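Local coordinates for uncharacterized protein (PDB 2QVP) that probably acts as a zinc-dependent hydrolase of the peptidase M14 family, perhaps a metallocarboxypeptidase, although its substrate is not established, at residues Pro66-Ser71 with Asn268-Glu273; Phe182-Ala187 with Gly237-Cys242. All blocks are in the same frame, centred on the assembly; numbering follows the deposited sequence.

Interaction 1: residues Pro66-Ser71 with Asn268-Glu273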
loop_
_atom_site.group_PDB
_atom_site.type_symbol
_atom_site.label_atom_id
_atom_site.label_comp_id
_atom_site.label_asym_id
_atom_site.label_seq_id
_atom_site.Cartn_x
_atom_site.Cartn_y
_atom_site.Cartn_z
ATOM N N PRO A 66 -1.559 -17.496 6.281
ATOM C CA PRO A 66 -1.028 -16.171 6.617
ATOM C C PRO A 66 -2.038 -15.036 6.363
ATOM O O PRO A 66 -2.898 -15.149 5.494
ATOM C CB PRO A 66 0.197 -16.019 5.692
ATOM C CG PRO A 66 -0.008 -16.995 4.587
ATOM C CD PRO A 66 -0.781 -18.137 5.197
ATOM N N ASN A 67 -1.930 -14.009 7.183
ATOM C CA ASN A 67 -2.709 -12.807 7.111
ATOM C C ASN A 67 -1.823 -11.747 6.522
ATOM O O ASN A 67 -0.917 -11.239 7.199
ATOM C CB ASN A 67 -3.189 -12.360 8.485
ATOM C CG ASN A 67 -4.164 -13.345 9.125
ATOM O OD1 ASN A 67 -4.532 -14.361 8.528
ATOM N ND2 ASN A 67 -4.551 -13.062 10.371
ATOM N N LEU A 68 -2.087 -11.433 5.255
ATOM C CA LEU A 68 -1.368 -10.406 4.537
ATOM C C LEU A 68 -2.281 -9.188 4.284
ATOM O O LEU A 68 -3.435 -9.357 3.983
ATOM C CB LEU A 68 -0.847 -10.961 3.217
ATOM C CG LEU A 68 0.584 -11.475 3.093
ATOM C CD1 LEU A 68 1.147 -12.097 4.366
ATOM C CD2 LEU A 68 0.659 -12.383 1.853
ATOM N N LEU A 69 -1.737 -7.981 4.463
ATOM C CA LEU A 69 -2.464 -6.735 4.181
ATOM C C LEU A 69 -1.702 -5.942 3.125
ATOM O O LEU A 69 -0.465 -5.798 3.213
ATOM C CB LEU A 69 -2.650 -5.894 5.438
ATOM C CG LEU A 69 -3.378 -4.533 5.307
ATOM C CD1 LEU A 69 -4.778 -4.688 4.758
ATOM C CD2 LEU A 69 -3.402 -3.808 6.638
ATOM N N ILE A 70 -2.440 -5.432 2.138
ATOM C CA ILE A 70 -1.902 -4.573 1.141
ATOM C C ILE A 70 -2.611 -3.234 1.246
ATOM O O ILE A 70 -3.835 -3.208 1.193
ATOM C CB ILE A 70 -2.082 -5.119 -0.284
ATOM C CG1 ILE A 70 -1.461 -6.534 -0.429
ATOM C CG2 ILE A 70 -1.481 -4.119 -1.255
ATOM C CD1 ILE A 70 -1.523 -7.110 -1.824
ATOM N N SER A 71 -1.867 -2.128 1.382
ATOM C CA SER A 71 -2.509 -0.799 1.430
ATOM C C SER A 71 -1.995 0.136 0.322
ATOM O O SER A 71 -0.870 -0.009 -0.167
ATOM C CB SER A 71 -2.384 -0.142 2.808
ATOM O OG SER A 71 -1.033 -0.056 3.220
ATOM N N ASN A 268 3.304 -13.965 -3.256
ATOM C CA ASN A 268 4.054 -15.172 -3.693
ATOM C C ASN A 268 5.041 -15.682 -2.650
ATOM O O ASN A 268 5.106 -16.879 -2.386
ATOM C CB ASN A 268 4.902 -14.948 -4.969
ATOM C CG ASN A 268 4.133 -15.100 -6.268
ATOM O OD1 ASN A 268 2.903 -15.293 -6.312
ATOM N ND2 ASN A 268 4.892 -14.993 -7.371
HETATM N N MSE A 269 5.850 -14.778 -2.114
HETATM C CA MSE A 269 6.837 -15.113 -1.085
HETATM C C MSE A 269 6.191 -15.550 0.240
HETATM O O MSE A 269 6.522 -16.607 0.800
HETATM C CB MSE A 269 7.748 -13.906 -0.810
HETATM C CG MSE A 269 8.687 -13.487 -1.939
HETATM SE SE MSE A 269 10.260 -14.633 -2.166
HETATM C CE MSE A 269 9.528 -16.169 -3.142
ATOM N N LEU A 270 5.293 -14.709 0.737
ATOM C CA LEU A 270 4.647 -14.935 2.017
ATOM C C LEU A 270 3.515 -15.966 2.032
ATOM O O LEU A 270 3.178 -16.475 3.114
ATOM C CB LEU A 270 4.179 -13.588 2.592
ATOM C CG LEU A 270 5.269 -12.514 2.726
ATOM C CD1 LEU A 270 4.702 -11.321 3.452
ATOM C CD2 LEU A 270 6.532 -13.049 3.435
ATOM N N ALA A 271 2.936 -16.275 0.880
ATOM C CA ALA A 271 1.902 -17.320 0.792
ATOM C C ALA A 271 2.126 -18.129 -0.503
ATOM O O ALA A 271 1.340 -18.025 -1.442
ATOM C CB ALA A 271 0.541 -16.698 0.843
ATOM N N PRO A 272 3.207 -18.947 -0.555
ATOM C CA PRO A 272 3.591 -19.650 -1.819
ATOM C C PRO A 272 2.648 -20.750 -2.340
ATOM O O PRO A 272 2.013 -21.447 -1.538
ATOM C CB PRO A 272 5.001 -20.225 -1.515
ATOM C CG PRO A 272 5.141 -20.210 -0.015
ATOM C CD PRO A 272 4.117 -19.261 0.569
ATOM N N GLU A 273 2.622 -20.886 -3.683
ATOM C CA GLU A 273 1.776 -21.843 -4.446
ATOM C C GLU A 273 2.022 -23.293 -4.056
ATOM O O GLU A 273 1.378 -23.792 -3.134
ATOM C CB GLU A 273 2.001 -21.685 -5.957
#
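The fork of Leu68 meets CB and CD1 of Leu270 where the last turn of helix 252-270 lies against the start of strand 67-72, a helix-on-sheet contact of the alpha/beta catalytic domain. The apolar contacts fall into two clusters. In the first, the Leu68 fork straddles the Leu270 side chain near its root: CD1 and CD2 of Leu68 each lie 3.8 Å from Leu270 CB, while Leu68 CD1 also meets Leu270 CD1 at 3.8 Å. The two side chains cross obliquely. Leu270 has CG anti to its carbonyl carbon (chi1 -55°), which carries CD1 forward to the strand. In the second cluster, the edge of the Pro66 ring comes up to the methyl group of Ala271, with Pro66 CG 3.8 Å from Ala271 CB; Leu68 CD2 approaches the same methyl at 4.4 Å. Ala271 is the first residue to leave helical geometry, and its lone methyl is small enough to sit against Pro66 CG.

The polar edge of the contact is slight: Pro66 CG rests 3.5 Å from Leu270 O, a van der Waals approach. Around this patch, Phe266 and Val267 of the same helix and Leu102 of the adjoining strand also touch Leu68, and Ala271 O takes a weak hydrogen bond from Arg99 NE. An alanine in place of Leu68 would remove the fork, and would probably leave a gap beside Leu270 CB and CD1 and deprive the Ala271 methyl of one neighbour. No hydrogen bond joins the two segments; what joins them is the fit of apolar groups and the burial of their surface.

Interaction 2: residues Phe182-Ala187 with Gly237-Cys242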
loop_
_atom_site.group_PDB
_atom_site.type_symbol
_atom_site.label_atom_id
_atom_site.label_comp_id
_atom_site.label_asym_id
_atom_site.label_seq_id
_atom_site.Cartn_x
_atom_site.Cartn_y
_atom_site.Cartn_z
ATOM N N PHE A 182 11.217 -3.935 6.217
ATOM C CA PHE A 182 11.298 -4.299 7.596
ATOM C C PHE A 182 11.408 -5.813 7.681
ATOM O O PHE A 182 10.525 -6.518 7.183
ATOM C CB PHE A 182 10.048 -3.832 8.355
ATOM C CG PHE A 182 9.824 -2.331 8.336
ATOM C CD1 PHE A 182 9.113 -1.724 7.297
ATOM C CD2 PHE A 182 10.279 -1.550 9.371
ATOM C CE1 PHE A 182 8.915 -0.349 7.282
ATOM C CE2 PHE A 182 10.079 -0.188 9.373
ATOM C CZ PHE A 182 9.396 0.419 8.343
ATOM N N GLU A 183 12.495 -6.315 8.273
ATOM C CA GLU A 183 12.644 -7.755 8.502
ATOM C C GLU A 183 13.308 -7.914 9.837
ATOM O O GLU A 183 14.078 -7.029 10.236
ATOM C CB GLU A 183 13.494 -8.453 7.443
ATOM C CG GLU A 183 13.003 -8.375 6.007
ATOM C CD GLU A 183 13.871 -9.233 5.071
ATOM O OE1 GLU A 183 13.998 -10.430 5.350
ATOM O OE2 GLU A 183 14.390 -8.733 4.041
ATOM N N PRO A 184 13.041 -9.036 10.544
ATOM C CA PRO A 184 13.683 -9.264 11.856
ATOM C C PRO A 184 15.140 -9.783 11.745
ATOM O O PRO A 184 15.442 -10.892 12.179
ATOM C CB PRO A 184 12.739 -10.288 12.500
ATOM C CG PRO A 184 12.271 -11.097 11.313
ATOM C CD PRO A 184 12.115 -10.128 10.193
ATOM N N SER A 185 16.032 -8.973 11.172
ATOM C CA SER A 185 17.437 -9.350 10.953
ATOM C C SER A 185 18.334 -8.107 10.913
ATOM O O SER A 185 17.820 -6.986 10.928
ATOM C CB SER A 185 17.569 -10.152 9.662
ATOM O OG SER A 185 17.084 -9.405 8.565
ATOM N N GLN A 186 19.656 -8.315 10.885
ATOM C CA GLN A 186 20.629 -7.206 10.862
ATOM C C GLN A 186 20.708 -6.557 9.488
ATOM O O GLN A 186 20.967 -5.359 9.408
ATOM C CB GLN A 186 22.042 -7.641 11.300
ATOM N N ALA A 187 20.488 -7.349 8.433
ATOM C CA ALA A 187 20.550 -6.864 7.069
ATOM C C ALA A 187 19.371 -7.369 6.239
ATOM O O ALA A 187 18.728 -8.357 6.615
ATOM C CB ALA A 187 21.872 -7.295 6.413
ATOM N N GLY A 237 3.466 -6.038 15.438
ATOM C CA GLY A 237 3.653 -7.488 15.221
ATOM C C GLY A 237 3.737 -8.032 13.786
ATOM O O GLY A 237 4.009 -9.244 13.610
ATOM N N ALA A 238 3.477 -7.208 12.757
ATOM C CA ALA A 238 3.605 -7.684 11.356
ATOM C C ALA A 238 5.002 -8.277 11.185
ATOM O O ALA A 238 6.003 -7.636 11.546
ATOM C CB ALA A 238 3.351 -6.582 10.315
ATOM N N ARG A 239 5.061 -9.523 10.725
ATOM C CA ARG A 239 6.328 -10.255 10.592
ATOM C C ARG A 239 7.374 -9.499 9.736
ATOM O O ARG A 239 8.522 -9.316 10.142
ATOM C CB ARG A 239 6.017 -11.662 10.047
ATOM C CG ARG A 239 7.176 -12.560 9.644
ATOM C CD ARG A 239 8.051 -12.905 10.790
ATOM N NE ARG A 239 9.186 -13.713 10.346
ATOM C CZ ARG A 239 10.132 -14.208 11.152
ATOM N NH1 ARG A 239 10.103 -13.991 12.480
ATOM N NH2 ARG A 239 11.125 -14.933 10.623
ATOM N N VAL A 240 6.942 -9.023 8.575
ATOM C CA VAL A 240 7.804 -8.290 7.669
ATOM C C VAL A 240 6.993 -7.139 7.126
ATOM O O VAL A 240 5.757 -7.131 7.258
ATOM C CB VAL A 240 8.303 -9.177 6.500
ATOM C CG1 VAL A 240 9.298 -10.219 6.999
ATOM C CG2 VAL A 240 7.114 -9.815 5.792
ATOM N N GLY A 241 7.674 -6.155 6.541
ATOM C CA GLY A 241 6.953 -5.023 5.960
ATOM C C GLY A 241 7.646 -4.489 4.748
ATOM O O GLY A 241 8.832 -4.693 4.575
ATOM N N CYS A 242 6.898 -3.782 3.908
ATOM C CA CYS A 242 7.491 -3.124 2.781
ATOM C C CYS A 242 6.681 -1.893 2.416
ATOM O O CYS A 242 5.465 -1.898 2.528
ATOM C CB CYS A 242 7.565 -4.048 1.580
ATOM S SG CYS A 242 8.316 -3.309 0.100
#
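Phe182 and Gly241 form an antiparallel hydrogen-bonded pair where strand 178-182 ends beside the start of strand 241-247, within the mixed sheet of this M14-type alpha/beta fold. Phe182 N donates to Gly241 O at 3.0 Å, and Gly241 N returns the bond to Phe182 O at 2.9 Å, the two bonds closing the small ring of such a pair. Glycine suits this position because the Phe182 ring lies alongside: its CD1 is 4.0 Å from Gly241 C, which sits at the ring edge, and a beta carbon on Gly241 would be tight against CD1. With CG anti to its carbonyl carbon (chi1 -60°), Phe182 turns its ring to the sheet face covered by helix 229-235, where Phe225 meets it edge-to-face.

Beyond the pair, Phe182 O also receives a CA-H...O contact from Val240 CA at 3.3 Å, with Val240 CB close by. The strands then part, and Pro184, at the centre of an inverse gamma turn, makes the second large patch. Arg239 leaves its backbone with CG anti to N (chi1 172°) and bends at chi2, bringing its flat end to the proline. The pairing suits an exposed site: the rigid proline ring offers hydrocarbon to a guanidinium face, whose N-H groups point outward round the edge. The two side chains cross at about a right angle, with Pro184 CG 3.7 Å above the guanidinium plane, over its centre.

How the interactions relate
Both contacts reach the same mixed sheet, one from its face and the other between neighbouring strands. Interaction 1 lays the end of a helix on one face of the sheet through aliphatic side chains; interaction 2 joins neighbouring strands edge to edge through backbone hydrogen bonds, then passes outward to an exposed proline and arginine. Each is partly buried, and interaction 2 grades from a buried strand pair to the surface. Strand 241-247 leads on to helix 252-270, so the second segments of the two contacts belong to successive elements, and they touch directly: Leu270 CD1 packs 3.7 Å from Val240 CG2, making one apolar connection between the contacts.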